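Long-range contacts in neuraminidase (PDB 4K3Y), which forms the beta-propeller head of a neuraminidase-like surface glycoprotein of a bat influenza A virus and probably lacks the sialidase activity of conventional neuraminidases: residues C[13-18]-C[330-335]; C[41-46]-C[99-104]; C[55-60]-C[78-83]; C[198-203]-C[319-324]. One frame throughout, in Å; residues are numbered along the deposited sequence.

Contact 1: C[13-18]-C[330-335]; sequences ENLCSI and DCQELC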
loop_
_atom_site.group_PDB
_atom_site.type_symbol
_atom_site.label_atom_id
_atom_site.label_comp_id
_atom_site.label_asym_id
_atom_site.label_seq_id
_atom_site.Cartn_x
_atom_site.Cartn_y
_atom_site.Cartn_z
ATOM N N GLU C 13 5.515 -32.664 -7.780
ATOM C CA GLU C 13 5.268 -33.670 -8.795
ATOM C C GLU C 13 4.042 -34.480 -8.414
ATOM O O GLU C 13 3.343 -35.024 -9.282
ATOM C CB GLU C 13 6.489 -34.574 -8.974
ATOM C CG GLU C 13 7.686 -33.851 -9.565
ATOM C CD GLU C 13 7.450 -33.390 -10.992
ATOM O OE1 GLU C 13 6.689 -34.071 -11.724
ATOM O OE2 GLU C 13 8.027 -32.345 -11.376
ATOM N N ASN C 14 3.769 -34.543 -7.115
ATOM C CA ASN C 14 2.619 -35.304 -6.647
ATOM C C ASN C 14 1.501 -34.477 -6.008
ATOM O O ASN C 14 1.714 -33.721 -5.047
ATOM C CB ASN C 14 3.063 -36.463 -5.751
ATOM C CG ASN C 14 3.343 -37.724 -6.545
ATOM O OD1 ASN C 14 2.718 -37.975 -7.584
ATOM N ND2 ASN C 14 4.287 -38.521 -6.069
ATOM N N LEU C 15 0.306 -34.631 -6.565
ATOM C CA LEU C 15 -0.872 -33.941 -6.064
ATOM C C LEU C 15 -1.311 -34.496 -4.717
ATOM O O LEU C 15 -1.229 -35.708 -4.479
ATOM C CB LEU C 15 -2.026 -34.068 -7.067
ATOM C CG LEU C 15 -2.274 -32.858 -7.968
ATOM C CD1 LEU C 15 -0.972 -32.104 -8.250
ATOM C CD2 LEU C 15 -2.903 -33.304 -9.256
ATOM N N CYS C 16 -1.771 -33.603 -3.841
ATOM C CA CYS C 16 -2.395 -34.009 -2.583
ATOM C C CYS C 16 -3.628 -34.856 -2.871
ATOM O O CYS C 16 -4.238 -34.742 -3.938
ATOM C CB CYS C 16 -2.819 -32.788 -1.772
ATOM S SG CYS C 16 -1.482 -31.617 -1.396
ATOM N N SER C 17 -4.001 -35.714 -1.931
ATOM C CA SER C 17 -5.236 -36.449 -2.104
ATOM C C SER C 17 -6.409 -35.504 -1.900
ATOM O O SER C 17 -6.365 -34.615 -1.048
ATOM C CB SER C 17 -5.322 -37.635 -1.151
ATOM O OG SER C 17 -5.280 -38.852 -1.880
ATOM N N ILE C 18 -7.447 -35.679 -2.705
ATOM C CA ILE C 18 -8.629 -34.847 -2.578
ATOM C C ILE C 18 -9.874 -35.702 -2.464
ATOM O O ILE C 18 -10.104 -36.596 -3.283
ATOM C CB ILE C 18 -8.760 -33.874 -3.760
ATOM C CG1 ILE C 18 -7.576 -32.902 -3.755
ATOM C CG2 ILE C 18 -10.072 -33.100 -3.674
ATOM C CD1 ILE C 18 -7.254 -32.341 -5.103
ATOM N N ASP C 330 4.433 -31.111 1.354
ATOM C CA ASP C 330 4.936 -32.365 0.789
ATOM C C ASP C 330 4.085 -32.934 -0.361
ATOM O O ASP C 330 4.319 -34.057 -0.827
ATOM C CB ASP C 330 5.069 -33.413 1.904
ATOM C CG ASP C 330 3.799 -33.543 2.744
ATOM O OD1 ASP C 330 2.759 -32.955 2.367
ATOM O OD2 ASP C 330 3.839 -34.241 3.783
ATOM N N CYS C 331 3.088 -32.166 -0.798
ATOM C CA CYS C 331 2.261 -32.535 -1.949
ATOM C C CYS C 331 1.782 -31.253 -2.619
ATOM O O CYS C 331 1.766 -30.189 -1.983
ATOM C CB CYS C 331 1.071 -33.399 -1.527
ATOM S SG CYS C 331 -0.038 -32.599 -0.334
ATOM N N GLN C 332 1.403 -31.346 -3.896
ATOM C CA GLN C 332 1.019 -30.156 -4.660
ATOM C C GLN C 332 -0.493 -29.912 -4.585
ATOM O O GLN C 332 -1.283 -30.728 -5.075
ATOM C CB GLN C 332 1.480 -30.269 -6.113
ATOM C CG GLN C 332 0.982 -29.135 -7.018
ATOM C CD GLN C 332 1.417 -27.753 -6.530
ATOM O OE1 GLN C 332 2.615 -27.448 -6.476
ATOM N NE2 GLN C 332 0.443 -26.914 -6.165
ATOM N N GLU C 333 -0.899 -28.797 -3.969
ATOM C CA GLU C 333 -2.329 -28.516 -3.786
ATOM C C GLU C 333 -3.030 -28.017 -5.070
ATOM O O GLU C 333 -2.440 -27.302 -5.891
ATOM C CB GLU C 333 -2.553 -27.567 -2.594
ATOM C CG GLU C 333 -3.969 -26.968 -2.468
ATOM C CD GLU C 333 -5.021 -27.930 -1.895
ATOM O OE1 GLU C 333 -5.036 -29.124 -2.271
ATOM O OE2 GLU C 333 -5.851 -27.484 -1.070
ATOM N N LEU C 334 -4.286 -28.418 -5.241
ATOM C CA LEU C 334 -5.069 -28.060 -6.420
ATOM C C LEU C 334 -6.342 -27.326 -6.008
ATOM O O LEU C 334 -7.019 -27.697 -5.041
ATOM C CB LEU C 334 -5.414 -29.320 -7.223
ATOM C CG LEU C 334 -6.033 -29.150 -8.607
ATOM C CD1 LEU C 334 -5.240 -28.140 -9.446
ATOM C CD2 LEU C 334 -6.134 -30.504 -9.325
ATOM N N CYS C 335 -6.658 -26.275 -6.748
ATOM C CA CYS C 335 -7.833 -25.457 -6.458
ATOM C C CYS C 335 -8.609 -25.119 -7.724
ATOM O O CYS C 335 -8.107 -25.283 -8.841
ATOM C CB CYS C 335 -7.401 -24.139 -5.808
ATOM S SG CYS C 335 -6.491 -24.320 -4.274
#
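L15 meets the root of the Q332 side chain rather than a face of its flat amide: CD1 of L15 lies 3.5 Å from O of Q332, 3.7 Å from its CB and 3.8 Å from its CG. The amide itself is turned away and is engaged at its edge, with E333 O nearly in its plane and accepting NE2 at 2.9 Å. Beyond the two segments P324 O also takes NE2, and G12 N donates to OE1, so both ends of this buried amide have partners. The bend at chi2 (58°) follows a CG placed anti to the backbone N and turns the amide along the backbone toward E333 O. A second flat group, the Q332 peptide, receives C16 N from above its carbonyl plane, C16 N to Q332 O being 3.2 Å. In the other direction Q332 N reaches N14 O at 2.7 Å, much closer to that carbonyl's plane. The disulfide between C16 SG and C331 SG lies alongside, with a torsion of 86° about the S-S bond. Further along, I18 CD1 touches L334 CB at 4.1 Å, the two side chains crossing at about a right angle. E333 also packs on I130 of a second subunit. The disulfide and the two bonds flanking L15 together hold these otherwise irregular backbones in register, fixing the N-terminal segment covalently to the loop before strand 335-343.

Contact 2: C[41-46]-C[99-104]; sequences TRQNFV and GWSASS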
loop_
_atom_site.group_PDB
_atom_site.type_symbol
_atom_site.label_atom_id
_atom_site.label_comp_id
_atom_site.label_asym_id
_atom_site.label_seq_id
_atom_site.Cartn_x
_atom_site.Cartn_y
_atom_site.Cartn_z
ATOM N N THR C 41 -15.775 -6.239 -12.632
ATOM C CA THR C 41 -14.835 -7.187 -13.208
ATOM C C THR C 41 -15.508 -8.154 -14.174
ATOM O O THR C 41 -16.702 -8.442 -14.053
ATOM C CB THR C 41 -14.192 -8.031 -12.114
ATOM O OG1 THR C 41 -15.194 -8.863 -11.508
ATOM C CG2 THR C 41 -13.601 -7.131 -11.067
ATOM N N ARG C 42 -14.721 -8.651 -15.125
ATOM C CA ARG C 42 -15.126 -9.746 -15.996
ATOM C C ARG C 42 -13.896 -10.561 -16.433
ATOM O O ARG C 42 -12.759 -10.096 -16.309
ATOM C CB ARG C 42 -15.935 -9.235 -17.202
ATOM C CG ARG C 42 -15.158 -8.423 -18.235
ATOM C CD ARG C 42 -16.013 -8.205 -19.491
ATOM N NE ARG C 42 -15.212 -8.117 -20.713
ATOM C CZ ARG C 42 -14.780 -9.171 -21.404
ATOM N NH1 ARG C 42 -15.062 -10.401 -20.999
ATOM N NH2 ARG C 42 -14.059 -8.991 -22.501
ATOM N N GLN C 43 -14.134 -11.769 -16.939
ATOM C CA GLN C 43 -13.060 -12.692 -17.293
ATOM C C GLN C 43 -12.105 -12.890 -16.099
ATOM O O GLN C 43 -10.881 -12.841 -16.239
ATOM C CB GLN C 43 -12.307 -12.227 -18.558
ATOM C CG GLN C 43 -11.723 -13.366 -19.430
ATOM C CD GLN C 43 -10.182 -13.369 -19.499
ATOM O OE1 GLN C 43 -9.599 -13.232 -20.573
ATOM N NE2 GLN C 43 -9.529 -13.548 -18.352
ATOM N N ASN C 44 -12.669 -13.128 -14.919
ATOM C CA ASN C 44 -11.840 -13.423 -13.764
ATOM C C ASN C 44 -11.154 -14.781 -13.883
ATOM O O ASN C 44 -11.653 -15.700 -14.532
ATOM C CB ASN C 44 -12.658 -13.339 -12.474
ATOM C CG ASN C 44 -13.283 -11.979 -12.277
ATOM O OD1 ASN C 44 -12.719 -11.121 -11.607
ATOM N ND2 ASN C 44 -14.451 -11.770 -12.870
ATOM N N PHE C 45 -9.981 -14.877 -13.274
ATOM C CA PHE C 45 -9.307 -16.148 -13.081
ATOM C C PHE C 45 -8.204 -15.936 -12.043
ATOM O O PHE C 45 -7.837 -14.801 -11.711
ATOM C CB PHE C 45 -8.731 -16.705 -14.398
ATOM C CG PHE C 45 -7.561 -15.929 -14.921
ATOM C CD1 PHE C 45 -7.753 -14.812 -15.728
ATOM C CD2 PHE C 45 -6.255 -16.304 -14.591
ATOM C CE1 PHE C 45 -6.656 -14.082 -16.212
ATOM C CE2 PHE C 45 -5.161 -15.581 -15.063
ATOM C CZ PHE C 45 -5.362 -14.470 -15.882
ATOM N N VAL C 46 -7.674 -17.036 -11.534
ATOM C CA VAL C 46 -6.689 -16.954 -10.489
ATOM C C VAL C 46 -5.374 -17.534 -10.970
ATOM O O VAL C 46 -5.339 -18.597 -11.618
ATOM C CB VAL C 46 -7.166 -17.694 -9.247
ATOM C CG1 VAL C 46 -6.092 -17.688 -8.158
ATOM C CG2 VAL C 46 -8.447 -17.051 -8.747
ATOM N N GLY C 99 -6.055 -4.666 -22.881
ATOM C CA GLY C 99 -6.689 -5.789 -23.537
ATOM C C GLY C 99 -8.071 -6.103 -23.022
ATOM O O GLY C 99 -8.526 -5.492 -22.046
ATOM N N TRP C 100 -8.737 -7.054 -23.680
ATOM C CA TRP C 100 -10.047 -7.544 -23.237
ATOM C C TRP C 100 -9.941 -8.995 -22.814
ATOM O O TRP C 100 -10.890 -9.568 -22.284
ATOM C CB TRP C 100 -11.100 -7.437 -24.345
ATOM C CG TRP C 100 -10.639 -6.800 -25.614
ATOM C CD1 TRP C 100 -9.812 -7.345 -26.561
ATOM C CD2 TRP C 100 -11.011 -5.499 -26.104
ATOM N NE1 TRP C 100 -9.633 -6.454 -27.597
ATOM C CE2 TRP C 100 -10.361 -5.317 -27.342
ATOM C CE3 TRP C 100 -11.832 -4.471 -25.612
ATOM C CZ2 TRP C 100 -10.504 -4.146 -28.095
ATOM C CZ3 TRP C 100 -11.971 -3.314 -26.359
ATOM C CH2 TRP C 100 -11.312 -3.161 -27.584
ATOM N N SER C 101 -8.782 -9.591 -23.055
ATOM C CA SER C 101 -8.620 -11.018 -22.823
ATOM C C SER C 101 -7.185 -11.295 -22.370
ATOM O O SER C 101 -6.215 -10.899 -23.029
ATOM C CB SER C 101 -8.969 -11.795 -24.097
ATOM O OG SER C 101 -8.601 -13.174 -24.007
ATOM N N ALA C 102 -7.051 -11.960 -21.231
ATOM C CA ALA C 102 -5.730 -12.191 -20.673
ATOM C C ALA C 102 -5.563 -13.564 -20.046
ATOM O O ALA C 102 -6.505 -14.157 -19.529
ATOM C CB ALA C 102 -5.355 -11.084 -19.664
ATOM N N SER C 103 -4.339 -14.057 -20.119
ATOM C CA SER C 103 -3.890 -15.179 -19.324
ATOM C C SER C 103 -2.637 -14.692 -18.574
ATOM O O SER C 103 -1.871 -13.865 -19.101
ATOM C CB SER C 103 -3.567 -16.347 -20.250
ATOM O OG SER C 103 -3.262 -17.520 -19.522
ATOM N N SER C 104 -2.426 -15.152 -17.342
ATOM C CA SER C 104 -1.152 -14.848 -16.652
ATOM C C SER C 104 -0.537 -16.059 -15.948
ATOM O O SER C 104 -1.231 -17.042 -15.692
ATOM C CB SER C 104 -1.304 -13.694 -15.659
ATOM O OG SER C 104 -2.141 -14.076 -14.588
#
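Q43 sends its amide across to the backbone of A102 and grips it at both polar atoms. OE1 of Q43 accepts from A102 N at 2.9 Å, the donor standing 24° from the plane of the side-chain carbonyl, while NE2 of Q43 gives a weak bond to A102 O at 3.3 Å. Next to it the F45 ring inclines over the same strand, its CE1 3.3 Å from A102 O and its CZ 3.3 Å from S104 N. S104 OG lies beside CE2 of F45 at 3.4 Å. At the other end R42 runs alongside W100, pointing the same way, with its NH2 3.8 Å from CB of W100 and the guanidinium and indole planes 24° apart. The two strands belong to neighbouring blades of the beta-propeller, each the first strand of its four-stranded sheet; 44-46 and 101-104 run almost parallel, their axes 8.4 Å apart, so side chains rather than a backbone ladder fill the gap. Q43 sits where the chain turns a corner, with a left-handed backbone conformation that directs its side chain at the next blade. Farther out, F56 lies nearly parallel to the F45 ring, and A146 packs on Q43. The second strand has its own supports: S101 OG pairs with T144 OG1, and S103 OG with S147 O. Behind the corner, N44 ND2 bonds to T41 OG1 and to E339, while N44 OD1 accepts from R55 NH1.

Contact 3: C[55-60]-C[78-83]; sequences RFFVSM and NVYSVK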
loop_
_atom_site.group_PDB
_atom_site.type_symbol
_atom_site.label_atom_id
_atom_site.label_comp_id
_atom_site.label_asym_id
_atom_site.label_seq_id
_atom_site.Cartn_x
_atom_site.Cartn_y
_atom_site.Cartn_z
ATOM N N ARG C 55 -5.850 -12.454 -8.281
ATOM C CA ARG C 55 -7.097 -12.459 -9.032
ATOM C C ARG C 55 -6.922 -11.530 -10.231
ATOM O O ARG C 55 -6.955 -10.296 -10.089
ATOM C CB ARG C 55 -8.235 -11.905 -8.162
ATOM C CG ARG C 55 -9.598 -12.415 -8.544
ATOM C CD ARG C 55 -10.589 -11.317 -8.845
ATOM N NE ARG C 55 -11.479 -11.057 -7.710
ATOM C CZ ARG C 55 -12.706 -10.540 -7.794
ATOM N NH1 ARG C 55 -13.239 -10.235 -8.966
ATOM N NH2 ARG C 55 -13.415 -10.341 -6.690
ATOM N N PHE C 56 -6.730 -12.113 -11.403
ATOM C CA PHE C 56 -6.671 -11.330 -12.620
ATOM C C PHE C 56 -8.050 -11.146 -13.228
ATOM O O PHE C 56 -8.923 -12.012 -13.096
ATOM C CB PHE C 56 -5.734 -12.000 -13.598
ATOM C CG PHE C 56 -4.316 -11.917 -13.183
ATOM C CD1 PHE C 56 -3.808 -12.779 -12.221
ATOM C CD2 PHE C 56 -3.494 -10.937 -13.718
ATOM C CE1 PHE C 56 -2.502 -12.679 -11.821
ATOM C CE2 PHE C 56 -2.190 -10.833 -13.320
ATOM C CZ PHE C 56 -1.687 -11.702 -12.373
ATOM N N PHE C 57 -8.238 -10.011 -13.892
ATOM C CA PHE C 57 -9.508 -9.718 -14.544
ATOM C C PHE C 57 -9.410 -8.552 -15.529
ATOM O O PHE C 57 -8.392 -7.834 -15.593
ATOM C CB PHE C 57 -10.594 -9.414 -13.511
ATOM C CG PHE C 57 -10.299 -8.220 -12.659
ATOM C CD1 PHE C 57 -10.672 -6.941 -13.071
ATOM C CD2 PHE C 57 -9.657 -8.367 -11.437
ATOM C CE1 PHE C 57 -10.409 -5.832 -12.277
ATOM C CE2 PHE C 57 -9.384 -7.255 -10.637
ATOM C CZ PHE C 57 -9.762 -5.989 -11.059
ATOM N N VAL C 58 -10.484 -8.384 -16.297
ATOM C CA VAL C 58 -10.634 -7.246 -17.193
ATOM C C VAL C 58 -11.735 -6.354 -16.625
ATOM O O VAL C 58 -12.734 -6.854 -16.119
ATOM C CB VAL C 58 -10.951 -7.709 -18.627
ATOM C CG1 VAL C 58 -11.194 -6.510 -19.543
ATOM C CG2 VAL C 58 -9.800 -8.588 -19.161
ATOM N N SER C 59 -11.546 -5.039 -16.668
ATOM C CA SER C 59 -12.475 -4.124 -15.992
ATOM C C SER C 59 -13.630 -3.698 -16.890
ATOM O O SER C 59 -13.549 -3.817 -18.117
ATOM C CB SER C 59 -11.753 -2.868 -15.595
ATOM O OG SER C 59 -11.342 -2.206 -16.774
ATOM N N MET C 60 -14.698 -3.205 -16.261
ATOM C CA MET C 60 -15.840 -2.614 -16.954
ATOM C C MET C 60 -16.163 -1.246 -16.334
ATOM O O MET C 60 -17.043 -0.528 -16.816
ATOM C CB MET C 60 -17.071 -3.523 -16.865
ATOM C CG MET C 60 -16.877 -4.953 -17.357
ATOM S SD MET C 60 -18.216 -6.052 -16.825
ATOM C CE MET C 60 -19.665 -5.191 -17.429
ATOM N N ASN C 78 -9.228 -2.454 -19.664
ATOM C CA ASN C 78 -7.864 -2.815 -19.247
ATOM C C ASN C 78 -7.774 -4.089 -18.418
ATOM O O ASN C 78 -8.791 -4.588 -17.921
ATOM C CB ASN C 78 -7.199 -1.654 -18.489
ATOM C CG ASN C 78 -6.872 -0.491 -19.396
ATOM O OD1 ASN C 78 -6.194 -0.657 -20.413
ATOM N ND2 ASN C 78 -7.368 0.688 -19.051
ATOM N N VAL C 79 -6.556 -4.617 -18.282
ATOM C CA VAL C 79 -6.311 -5.786 -17.424
ATOM C C VAL C 79 -5.766 -5.390 -16.056
ATOM O O VAL C 79 -4.852 -4.563 -15.943
ATOM C CB VAL C 79 -5.353 -6.815 -18.069
ATOM C CG1 VAL C 79 -5.335 -8.095 -17.237
ATOM C CG2 VAL C 79 -5.778 -7.126 -19.516
ATOM N N TYR C 80 -6.345 -5.968 -15.015
ATOM C CA TYR C 80 -5.933 -5.662 -13.651
ATOM C C TYR C 80 -5.723 -6.943 -12.876
ATOM O O TYR C 80 -6.118 -8.022 -13.323
ATOM C CB TYR C 80 -6.996 -4.817 -12.938
ATOM C CG TYR C 80 -7.169 -3.443 -13.533
ATOM C CD1 TYR C 80 -8.026 -3.228 -14.616
ATOM C CD2 TYR C 80 -6.474 -2.351 -13.015
ATOM C CE1 TYR C 80 -8.187 -1.961 -15.160
ATOM C CE2 TYR C 80 -6.627 -1.083 -13.558
ATOM C CZ TYR C 80 -7.482 -0.889 -14.627
ATOM O OH TYR C 80 -7.635 0.373 -15.162
ATOM N N SER C 81 -5.098 -6.816 -11.711
ATOM C CA SER C 81 -5.027 -7.914 -10.760
ATOM C C SER C 81 -5.178 -7.319 -9.375
ATOM O O SER C 81 -4.930 -6.123 -9.190
ATOM C CB SER C 81 -3.711 -8.690 -10.888
ATOM O OG SER C 81 -2.607 -7.902 -10.490
ATOM N N VAL C 82 -5.627 -8.142 -8.425
ATOM C CA VAL C 82 -5.517 -7.833 -6.998
ATOM C C VAL C 82 -4.996 -9.073 -6.296
ATOM O O VAL C 82 -4.972 -10.160 -6.872
ATOM C CB VAL C 82 -6.865 -7.430 -6.356
ATOM C CG1 VAL C 82 -7.397 -6.137 -6.981
ATOM C CG2 VAL C 82 -7.869 -8.571 -6.483
ATOM N N LYS C 83 -4.553 -8.921 -5.060
ATOM C CA LYS C 83 -4.176 -10.094 -4.299
ATOM C C LYS C 83 -5.484 -10.792 -3.990
ATOM O O LYS C 83 -6.432 -10.138 -3.527
ATOM C CB LYS C 83 -3.481 -9.679 -3.010
ATOM C CG LYS C 83 -2.876 -10.808 -2.215
ATOM C CD LYS C 83 -2.660 -10.323 -0.802
ATOM C CE LYS C 83 -1.711 -11.205 -0.017
ATOM N NZ LYS C 83 -1.498 -10.605 1.336
#
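F57 and Y80 form a hydrogen-bonded antiparallel pair within one blade of the propeller, where strands 55-60 and 78-83 are the second and third of four, and their side chains slant across each other on the same side of the sheet. One face of the F57 ring lies over CB of Y80, a CH-pi contact with CB 4.0 Å from the ring centroid. V82 approaches the same phenyl at its edge, CG1 of V82 lying 4.3 Å from CE2 of F57. The Y80 ring points the other way along the strand, and S59 OG comes up to its edge, 3.6 Å from CE1 of Y80.

On the opposite side of the sheet, S81 CB sits over one face of the F56 ring in a second CH-pi contact, 3.7 Å from its centroid. With S81 OG set between its backbone N and carbonyl carbon (chi1 67°), the hydroxyl goes to E96 and R54 while CB faces the ring. W111 of the next blade meets F56 at about 60°. V58 and V79 continue this side. Five backbone bonds tie the strands, among them the almost straight one from Y80 N to F57 O, 2.8 Å long with 175° at the hydrogen.

Contact 4: C[198-203]-C[319-324]; sequences TCYYTS and SGLYQP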
loop_
_atom_site.group_PDB
_atom_site.type_symbol
_atom_site.label_atom_id
_atom_site.label_comp_id
_atom_site.label_asym_id
_atom_site.label_seq_id
_atom_site.Cartn_x
_atom_site.Cartn_y
_atom_site.Cartn_z
ATOM N N THR C 198 -8.121 -24.788 -19.163
ATOM C CA THR C 198 -7.624 -24.554 -17.812
ATOM C C THR C 198 -6.762 -25.741 -17.466
ATOM O O THR C 198 -7.090 -26.893 -17.788
ATOM C CB THR C 198 -8.743 -24.409 -16.756
ATOM O OG1 THR C 198 -9.833 -25.284 -17.079
ATOM C CG2 THR C 198 -9.249 -23.015 -16.741
ATOM N N CYS C 199 -5.654 -25.468 -16.807
ATOM C CA CYS C 199 -4.622 -26.478 -16.725
ATOM C C CYS C 199 -4.107 -26.691 -15.311
ATOM O O CYS C 199 -4.271 -25.835 -14.443
ATOM C CB CYS C 199 -3.477 -26.114 -17.678
ATOM S SG CYS C 199 -4.012 -25.656 -19.360
ATOM N N TYR C 200 -3.485 -27.844 -15.091
ATOM C CA TYR C 200 -2.737 -28.105 -13.866
ATOM C C TYR C 200 -1.519 -28.956 -14.200
ATOM O O TYR C 200 -1.466 -29.595 -15.247
ATOM C CB TYR C 200 -3.616 -28.785 -12.813
ATOM C CG TYR C 200 -4.111 -30.162 -13.191
ATOM C CD1 TYR C 200 -5.226 -30.331 -14.008
ATOM C CD2 TYR C 200 -3.478 -31.297 -12.708
ATOM C CE1 TYR C 200 -5.677 -31.598 -14.342
ATOM C CE2 TYR C 200 -3.919 -32.559 -13.039
ATOM C CZ TYR C 200 -5.019 -32.703 -13.856
ATOM O OH TYR C 200 -5.461 -33.956 -14.180
ATOM N N TYR C 201 -0.532 -28.950 -13.319
ATOM C CA TYR C 201 0.655 -29.781 -13.511
ATOM C C TYR C 201 0.695 -30.912 -12.491
ATOM O O TYR C 201 0.468 -30.693 -11.293
ATOM C CB TYR C 201 1.932 -28.933 -13.372
ATOM C CG TYR C 201 3.218 -29.727 -13.450
ATOM C CD1 TYR C 201 3.767 -30.057 -14.683
ATOM C CD2 TYR C 201 3.881 -30.151 -12.299
ATOM C CE1 TYR C 201 4.938 -30.786 -14.775
ATOM C CE2 TYR C 201 5.058 -30.886 -12.380
ATOM C CZ TYR C 201 5.584 -31.199 -13.624
ATOM O OH TYR C 201 6.753 -31.929 -13.742
ATOM N N THR C 202 0.970 -32.119 -12.967
ATOM C CA THR C 202 1.386 -33.181 -12.065
ATOM C C THR C 202 2.062 -34.296 -12.849
ATOM O O THR C 202 1.772 -34.472 -14.036
ATOM C CB THR C 202 0.203 -33.732 -11.252
ATOM O OG1 THR C 202 0.689 -34.602 -10.220
ATOM C CG2 THR C 202 -0.772 -34.474 -12.160
ATOM N N SER C 203 2.971 -35.018 -12.187
ATOM C CA SER C 203 3.615 -36.215 -12.750
ATOM C C SER C 203 4.317 -35.962 -14.083
ATOM O O SER C 203 4.291 -36.816 -14.976
ATOM C CB SER C 203 2.598 -37.355 -12.916
ATOM O OG SER C 203 2.185 -37.881 -11.665
ATOM N N SER C 319 -15.554 -21.377 -15.100
ATOM C CA SER C 319 -14.842 -21.956 -13.966
ATOM C C SER C 319 -13.437 -22.416 -14.427
ATOM O O SER C 319 -13.249 -22.803 -15.590
ATOM C CB SER C 319 -15.657 -23.078 -13.304
ATOM O OG SER C 319 -15.805 -24.214 -14.150
ATOM N N GLY C 320 -12.449 -22.327 -13.534
ATOM C CA GLY C 320 -11.081 -22.624 -13.914
ATOM C C GLY C 320 -10.206 -23.216 -12.834
ATOM O O GLY C 320 -10.568 -23.194 -11.661
ATOM N N LEU C 321 -9.049 -23.746 -13.225
ATOM C CA LEU C 321 -8.140 -24.389 -12.266
ATOM C C LEU C 321 -6.938 -23.507 -11.885
ATOM O O LEU C 321 -6.525 -22.634 -12.657
ATOM C CB LEU C 321 -7.623 -25.690 -12.877
ATOM C CG LEU C 321 -8.029 -27.055 -12.330
ATOM C CD1 LEU C 321 -9.354 -27.009 -11.582
ATOM C CD2 LEU C 321 -8.082 -28.030 -13.498
ATOM N N TYR C 322 -6.373 -23.742 -10.696
ATOM C CA TYR C 322 -5.111 -23.091 -10.306
ATOM C C TYR C 322 -4.376 -23.845 -9.201
ATOM O O TYR C 322 -5.014 -24.448 -8.336
ATOM C CB TYR C 322 -5.325 -21.618 -9.922
ATOM C CG TYR C 322 -6.029 -21.369 -8.607
ATOM C CD1 TYR C 322 -7.425 -21.407 -8.517
ATOM C CD2 TYR C 322 -5.304 -21.057 -7.457
ATOM C CE1 TYR C 322 -8.081 -21.163 -7.308
ATOM C CE2 TYR C 322 -5.949 -20.805 -6.243
ATOM C CZ TYR C 322 -7.334 -20.858 -6.176
ATOM O OH TYR C 322 -7.965 -20.614 -4.976
ATOM N N GLN C 323 -3.040 -23.814 -9.247
ATOM C CA GLN C 323 -2.201 -24.437 -8.209
ATOM C C GLN C 323 -1.398 -23.413 -7.393
ATOM O O GLN C 323 -0.530 -22.721 -7.936
ATOM C CB GLN C 323 -1.246 -25.447 -8.840
ATOM C CG GLN C 323 -1.936 -26.697 -9.358
ATOM C CD GLN C 323 -1.055 -27.512 -10.311
ATOM O OE1 GLN C 323 -0.452 -26.968 -11.256
ATOM N NE2 GLN C 323 -0.980 -28.824 -10.069
ATOM N N PRO C 324 -1.687 -23.308 -6.083
ATOM C CA PRO C 324 -0.917 -22.428 -5.188
ATOM C C PRO C 324 0.492 -22.988 -5.009
ATOM O O PRO C 324 0.613 -24.214 -4.924
ATOM C CB PRO C 324 -1.681 -22.520 -3.857
ATOM C CG PRO C 324 -3.005 -23.114 -4.187
ATOM C CD PRO C 324 -2.768 -24.006 -5.367
#
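Q323 reaches over to the backbone of Y201 and completes a two-bond ring with it. OE1 of Q323 accepts from Y201 N at 2.9 Å, and NE2 of Q323 donates to Y201 O at 2.7 Å. Both bonds are nearly straight at the hydrogen; the Y201 oxygen lies nearly in the plane of the amide, whereas Y201 N meets the Q323 side-chain carbonyl almost side-on. The side chain gets there by setting CG anti to its own carbonyl carbon (chi1 -70°) and then running extended beyond CG. With both polar atoms engaged, rotation of the amide is fixed, and it bonds to both backbone polar atoms of Y201 much as a neighbouring peptide would.

Y200 turns a different way: chi1 of 64° tucks CG between its backbone N and carbonyl carbon, and the ring runs beside L321, with CD1 of Y200 3.7 Å from CD2 of L321. Its hydroxyl is taken by E270 O farther off. L321 also lays CB against C199 O at 3.7 Å, while T198 rests its methyl CG2 3.4 Å from G320 CA. F336 backs L321 from within its own sheet, and the C199-C208 disulfide ties strand 197-202 to the strand beside it. The two strands, crossing at 21°, are the innermost of two blades next but one in sequence, which meet near the centre of a six-bladed beta-propeller.

Contacts 2 and 3 share the blade built from strands 40-48, 53-61, 78-83 and 94-98; their centres lie about 6 Å apart, and contact 2 carries that blade over to strand 101-106 of the next. Contact 4 joins strands 197-202 and 315-322 nearer the middle, and meets contact 2 where V46 packs on Y322, with centres about 16 Å apart. Contact 1 lies about 10 Å from contact 4, centre to centre, and touches it through E13 with Y201 and T202. Along the chain, contact 1 spans all the others, contact 3 falls between the segments of contact 2, and contact 4 follows both. Together they represent packing within a blade, between blades, around the axis and, in contact 1, a disulfide-linked join of the N-terminal segment to the last blade.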